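Epidermal growth factor receptor pathway substrate 8-like protein 1 (Mus musculus, PDB 2CY5) probably binds short peptide motifs through its phosphotyrosine-binding (PTB) domain, as expected for an EPS8-related adaptor in growth factor receptor signalling. Local coordinates at residues A[11-16]-A[110-115]; A[80-85]-A[93-98]. One frame throughout, in Å; residues are numbered along the deposited sequence.

Interaction 1: residues A[11-16]-A[110-115]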
loop_
_atom_site.group_PDB
_atom_site.type_symbol
_atom_site.label_atom_id
_atom_site.label_comp_id
_atom_site.label_asym_id
_atom_site.label_seq_id
_atom_site.Cartn_x
_atom_site.Cartn_y
_atom_site.Cartn_z
ATOM N N TYR A 11 12.886 8.895 14.049
ATOM C CA TYR A 11 13.581 7.751 14.570
ATOM C C TYR A 11 14.124 6.911 13.385
ATOM O O TYR A 11 13.494 6.874 12.258
ATOM C CB TYR A 11 12.592 6.860 15.285
ATOM C CG TYR A 11 11.853 7.640 16.307
ATOM C CD1 TYR A 11 10.590 8.214 16.006
ATOM C CD2 TYR A 11 12.400 7.815 17.597
ATOM C CE1 TYR A 11 9.850 8.942 16.970
ATOM C CE2 TYR A 11 11.637 8.522 18.608
ATOM C CZ TYR A 11 10.396 9.054 18.300
ATOM O OH TYR A 11 9.623 9.683 19.186
ATOM N N HIS A 12 15.326 6.401 13.538
ATOM C CA HIS A 12 15.778 5.490 12.500
ATOM C C HIS A 12 15.238 4.098 12.889
ATOM O O HIS A 12 15.304 3.702 14.075
ATOM C CB HIS A 12 17.264 5.422 12.436
ATOM C CG HIS A 12 17.873 6.679 11.896
ATOM N ND1 HIS A 12 18.457 6.737 10.647
ATOM C CD2 HIS A 12 17.895 7.935 12.395
ATOM C CE1 HIS A 12 18.812 7.980 10.414
ATOM N NE2 HIS A 12 18.481 8.725 11.458
ATOM N N VAL A 13 14.667 3.373 11.893
ATOM C CA VAL A 13 14.210 2.039 12.204
ATOM C C VAL A 13 14.574 1.168 10.994
ATOM O O VAL A 13 14.905 1.715 9.951
ATOM C CB VAL A 13 12.612 2.013 12.326
ATOM C CG1 VAL A 13 12.174 2.941 13.461
ATOM C CG2 VAL A 13 12.034 2.440 11.015
ATOM N N ASN A 14 14.349 -0.123 11.138
ATOM C CA ASN A 14 14.472 -1.050 9.994
ATOM C C ASN A 14 13.063 -1.558 9.715
ATOM O O ASN A 14 12.434 -2.228 10.552
ATOM C CB ASN A 14 15.304 -2.293 10.453
ATOM C CG ASN A 14 16.838 -1.967 10.471
ATOM O OD1 ASN A 14 17.248 -1.136 9.824
ATOM N ND2 ASN A 14 17.568 -2.625 11.256
ATOM N N HIS A 15 12.601 -1.348 8.521
ATOM C CA HIS A 15 11.278 -1.950 8.227
ATOM C C HIS A 15 11.507 -3.441 8.030
ATOM O O HIS A 15 12.498 -3.843 7.348
ATOM C CB HIS A 15 10.810 -1.269 6.921
ATOM C CG HIS A 15 9.620 -1.989 6.354
ATOM N ND1 HIS A 15 9.716 -2.999 5.381
ATOM C CD2 HIS A 15 8.298 -1.901 6.669
ATOM C CE1 HIS A 15 8.504 -3.489 5.140
ATOM N NE2 HIS A 15 7.620 -2.839 5.900
ATOM N N LEU A 16 10.706 -4.309 8.578
ATOM C CA LEU A 16 10.928 -5.728 8.390
ATOM C C LEU A 16 9.913 -6.291 7.359
ATOM O O LEU A 16 10.353 -6.992 6.499
ATOM C CB LEU A 16 10.692 -6.488 9.662
ATOM C CG LEU A 16 11.695 -5.986 10.769
ATOM C CD1 LEU A 16 11.452 -6.921 12.030
ATOM C CD2 LEU A 16 13.127 -6.255 10.256
ATOM N N HIS A 110 2.221 -3.494 9.602
ATOM C CA HIS A 110 3.602 -3.141 9.267
ATOM C C HIS A 110 4.502 -3.463 10.575
ATOM O O HIS A 110 4.135 -3.079 11.730
ATOM C CB HIS A 110 3.720 -1.684 9.016
ATOM C CG HIS A 110 2.828 -1.137 7.928
ATOM N ND1 HIS A 110 3.202 -1.155 6.596
ATOM C CD2 HIS A 110 1.574 -0.586 7.969
ATOM C CE1 HIS A 110 2.196 -0.659 5.869
ATOM N NE2 HIS A 110 1.199 -0.319 6.669
ATOM N N PHE A 111 5.614 -4.166 10.398
ATOM C CA PHE A 111 6.528 -4.424 11.523
ATOM C C PHE A 111 7.849 -3.703 11.258
ATOM O O PHE A 111 8.462 -3.797 10.122
ATOM C CB PHE A 111 6.834 -5.909 11.636
ATOM C CG PHE A 111 5.892 -6.686 12.468
ATOM C CD1 PHE A 111 5.919 -6.604 13.819
ATOM C CD2 PHE A 111 5.002 -7.573 11.848
ATOM C CE1 PHE A 111 5.105 -7.410 14.620
ATOM C CE2 PHE A 111 4.153 -8.410 12.617
ATOM C CZ PHE A 111 4.190 -8.362 14.041
ATOM N N PHE A 112 8.356 -3.053 12.350
ATOM C CA PHE A 112 9.651 -2.320 12.317
ATOM C C PHE A 112 10.458 -2.723 13.503
ATOM O O PHE A 112 9.925 -3.099 14.539
ATOM C CB PHE A 112 9.459 -0.797 12.327
ATOM C CG PHE A 112 8.569 -0.288 11.242
ATOM C CD1 PHE A 112 7.144 -0.243 11.425
ATOM C CD2 PHE A 112 9.080 0.249 10.107
ATOM C CE1 PHE A 112 6.279 0.382 10.486
ATOM C CE2 PHE A 112 8.221 0.897 9.079
ATOM C CZ PHE A 112 6.809 0.975 9.296
ATOM N N GLN A 113 11.763 -2.769 13.301
ATOM C CA GLN A 113 12.729 -3.168 14.368
ATOM C C GLN A 113 13.254 -1.853 14.820
ATOM O O GLN A 113 13.610 -0.986 14.037
ATOM C CB GLN A 113 13.888 -3.866 13.754
ATOM C CG GLN A 113 14.843 -4.366 14.698
ATOM C CD GLN A 113 15.814 -5.235 13.954
ATOM O OE1 GLN A 113 16.389 -4.874 12.863
ATOM N NE2 GLN A 113 16.003 -6.402 14.514
ATOM N N GLY A 114 13.328 -1.626 16.114
ATOM C CA GLY A 114 13.778 -0.288 16.487
ATOM C C GLY A 114 15.305 -0.456 16.594
ATOM O O GLY A 114 15.760 -1.608 16.676
ATOM N N LEU A 115 16.073 0.641 16.544
ATOM C CA LEU A 115 17.498 0.495 16.769
ATOM C C LEU A 115 17.832 0.990 18.237
ATOM O O LEU A 115 17.324 0.492 19.248
ATOM C CB LEU A 115 18.191 1.329 15.756
ATOM C CG LEU A 115 17.625 0.878 14.339
ATOM C CD1 LEU A 115 18.071 1.792 13.184
ATOM C CD2 LEU A 115 18.243 -0.565 14.149
#
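Phe111 pairs with Leu16 in this antiparallel contact, in which the first and last strands of the PTB fold lie side by side in its sheet. The carbonyl of Phe111 accepts the amide of Leu16, with N to O 2.8 Å. Leu16 CB packs loosely alongside Phe111 CB, while the Phe111 ring leads away to strand 94-99.

Phe112 sits opposite His15 in a non-hydrogen-bonded pair. The His15 ring turns its CD2 edge toward the face of Phe112, an offset edge-to-face pair with planes at 76°. The closest ring atoms are His15 CD2 and Phe112 CE2, 3.7 Å apart. Phe112 CD2 also lies 3.8 Å from Val13 CG2. Val13 also packs on Ile122 of helix 118-133, and His15 meets Glu103 of the second subunit. The polar end of His15 is satisfied elsewhere: NE2 bonds to Thr18 OG1, which also bonds to His110 ND1.

Gln113 and Asn14 form the hydrogen-bonded pair. Asn14 N reaches Gln113 O at 3.1 Å, and Gln113 N reaches Asn14 O at 2.9 Å. Their side chains leave the other face of the sheet side by side, pointing the same way. The Gln113 chain is extended as far as CD (chi1 -176°), and a turn about the last torsion brings OE1 to Asn14 ND2, where the two bond at 3.0 Å. The bond is almost straight and lies in the amide plane of Asn14, yet the two amide planes are turned 59° apart. The Asn14 amide thus has one hydrogen fixed across the strands.

Beyond Gly114, Leu115 points its side chain toward strand 9-20. Its CD1 touches the His12 carbonyl, and its CD2 lies 3.6 Å from Asn14 ND2, the two side chains crossing at about a right angle.

Interaction 2: residues A[80-85]-A[93-98]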
loop_
_atom_site.group_PDB
_atom_site.type_symbol
_atom_site.label_atom_id
_atom_site.label_comp_id
_atom_site.label_asym_id
_atom_site.label_seq_id
_atom_site.Cartn_x
_atom_site.Cartn_y
_atom_site.Cartn_z
ATOM N N VAL A 80 -4.897 2.229 12.876
ATOM C CA VAL A 80 -5.951 1.672 13.644
ATOM C C VAL A 80 -5.335 1.129 14.860
ATOM O O VAL A 80 -6.033 0.943 15.808
ATOM C CB VAL A 80 -6.812 0.585 12.848
ATOM C CG1 VAL A 80 -6.595 0.627 11.332
ATOM C CG2 VAL A 80 -6.323 -0.785 13.136
ATOM N N ARG A 81 -4.040 0.820 14.859
ATOM C CA ARG A 81 -3.415 0.303 16.084
ATOM C C ARG A 81 -1.893 0.478 16.099
ATOM O O ARG A 81 -1.214 0.283 15.038
ATOM C CB ARG A 81 -3.614 -1.181 16.278
ATOM C CG ARG A 81 -3.122 -1.505 17.675
ATOM C CD ARG A 81 -3.821 -2.758 18.309
ATOM N NE ARG A 81 -3.279 -3.081 19.606
ATOM C CZ ARG A 81 -3.291 -4.291 20.106
ATOM N NH1 ARG A 81 -3.870 -5.289 19.427
ATOM N NH2 ARG A 81 -2.586 -4.520 21.215
ATOM N N CYS A 82 -1.293 0.697 17.303
ATOM C CA CYS A 82 0.168 0.812 17.296
ATOM C C CYS A 82 0.621 0.102 18.562
ATOM O O CYS A 82 0.067 0.435 19.608
ATOM C CB CYS A 82 0.538 2.324 17.352
ATOM S SG CYS A 82 2.344 2.457 17.494
ATOM N N ASP A 83 1.529 -0.881 18.516
ATOM C CA ASP A 83 1.977 -1.588 19.722
ATOM C C ASP A 83 3.452 -1.874 19.583
ATOM O O ASP A 83 4.073 -1.623 18.513
ATOM C CB ASP A 83 1.298 -2.853 19.886
ATOM C CG ASP A 83 1.218 -3.309 21.427
ATOM O OD1 ASP A 83 0.595 -4.325 21.781
ATOM O OD2 ASP A 83 1.807 -2.643 22.286
ATOM N N ALA A 84 4.105 -2.297 20.664
ATOM C CA ALA A 84 5.499 -2.636 20.580
ATOM C C ALA A 84 5.499 -4.044 21.167
ATOM O O ALA A 84 4.781 -4.319 22.126
ATOM C CB ALA A 84 6.365 -1.758 21.404
ATOM N N VAL A 85 6.311 -4.943 20.676
ATOM C CA VAL A 85 6.265 -6.287 21.234
ATOM C C VAL A 85 7.595 -6.947 21.088
ATOM O O VAL A 85 8.364 -6.542 20.218
ATOM C CB VAL A 85 5.116 -7.153 20.605
ATOM C CG1 VAL A 85 5.317 -7.323 19.160
ATOM C CG2 VAL A 85 5.056 -8.539 21.278
ATOM N N SER A 93 12.649 -5.295 20.732
ATOM C CA SER A 93 11.282 -4.907 20.608
ATOM C C SER A 93 10.902 -4.630 19.109
ATOM O O SER A 93 11.672 -4.144 18.309
ATOM C CB SER A 93 11.063 -3.676 21.533
ATOM O OG SER A 93 9.721 -3.592 22.083
ATOM N N LEU A 94 9.735 -5.060 18.706
ATOM C CA LEU A 94 9.300 -4.690 17.365
ATOM C C LEU A 94 8.193 -3.603 17.561
ATOM O O LEU A 94 7.373 -3.662 18.500
ATOM C CB LEU A 94 8.618 -5.868 16.761
ATOM C CG LEU A 94 9.693 -7.015 16.602
ATOM C CD1 LEU A 94 8.958 -8.147 15.906
ATOM C CD2 LEU A 94 10.987 -6.535 15.802
ATOM N N LEU A 95 8.117 -2.703 16.599
ATOM C CA LEU A 95 7.095 -1.725 16.573
ATOM C C LEU A 95 5.996 -2.296 15.560
ATOM O O LEU A 95 6.288 -2.649 14.387
ATOM C CB LEU A 95 7.635 -0.434 15.987
ATOM C CG LEU A 95 6.429 0.546 15.779
ATOM C CD1 LEU A 95 5.820 1.060 17.103
ATOM C CD2 LEU A 95 6.950 1.894 14.964
ATOM N N LEU A 96 4.776 -2.446 16.005
ATOM C CA LEU A 96 3.755 -2.921 15.082
ATOM C C LEU A 96 2.818 -1.793 14.805
ATOM O O LEU A 96 2.348 -1.017 15.722
ATOM C CB LEU A 96 3.054 -4.045 15.761
ATOM C CG LEU A 96 2.173 -4.971 14.932
ATOM C CD1 LEU A 96 1.806 -6.219 15.722
ATOM C CD2 LEU A 96 1.024 -4.238 14.724
ATOM N N LEU A 97 2.532 -1.549 13.540
ATOM C CA LEU A 97 1.518 -0.521 13.164
ATOM C C LEU A 97 0.451 -1.170 12.250
ATOM O O LEU A 97 0.797 -1.814 11.256
ATOM C CB LEU A 97 2.101 0.681 12.379
ATOM C CG LEU A 97 2.774 1.805 13.053
ATOM C CD1 LEU A 97 3.417 2.688 11.893
ATOM C CD2 LEU A 97 1.666 2.596 13.744
ATOM N N VAL A 98 -0.817 -1.072 12.604
ATOM C CA VAL A 98 -1.831 -1.608 11.686
ATOM C C VAL A 98 -2.455 -0.361 11.080
ATOM O O VAL A 98 -2.892 0.553 11.838
ATOM C CB VAL A 98 -2.864 -2.374 12.468
ATOM C CG1 VAL A 98 -4.076 -2.909 11.436
ATOM C CG2 VAL A 98 -2.170 -3.421 13.379
#
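Opposite Val98 the first strand carries an extra residue, a classic beta bulge formed by Val80 and Arg81 at the start of this antiparallel hairpin pairing. One carbonyl serves two donors there: Val98 O takes Val80 N at 2.8 Å and Arg81 N at 3.2 Å. Val98 N is given back to Arg81 O. The valine side chains also meet, with Val80 CG2 3.5 Å from Val98 CG1.

Past the bulge the ladder is regular. Asp83 and Leu96 exchange two bonds, Asp83 N to Leu96 O at 2.9 Å and Leu96 N to Asp83 O at 2.7 Å. Val85 and Leu94 do the same, although the Leu94 N to Val85 O separation is short enough for its exact length to be doubtful. Between these pairs, Cys82 and Ala84 turn their amides away from strand 94-98.

Within its own strand the Asp83 carboxylate has two partners. OD1 forms a salt bridge to Arg81 NH2 at 3.2 Å, reached by an arginine chain extended from CG to NE. OD2 takes a weak bond from Ala84 N. The Asp83 side chain also touches Arg123 of helix 118-133. Cys82 SG is anti to its backbone N (chi1 175°), which puts it against two methyls, Leu95 CD1 and Leu97 CD2, each 3.8 Å away.

The far edge of strand 94-99 pairs with strand 108-114. Leu94 and Leu96 pack on helix 30-42, while Cys82 and Ala84 face helix 118-133. Strand 79-85 is the outermost strand of the sheet within this chain, next to helix 118-133, the edge where PTB domains usually receive a peptide.

Overall arrangement
Interactions 1 and 2 belong to one antiparallel sheet, with centres 10 Å apart. The hairpin of interaction 2 falls in the part of the chain between the two strands of interaction 1. Strands 94-99 and 108-114 are neighbours and join the two contacts. His110 N lies 2.8 Å from Leu97 O, and Leu95 N lies 2.8 Å from Phe112 O, both probable hydrogen bonds. Phe111 CZ packs 3.6 Å from Leu96 CD1. Interaction 1 is an inner part of the sheet, and interaction 2 runs out to its edge, probably the peptide-binding side. The bound calcium ion is about 12 Å from the Cys82 side chain. Its ligand Asp125 shares a hydrogen bond with Tyr11 of segment 11-16.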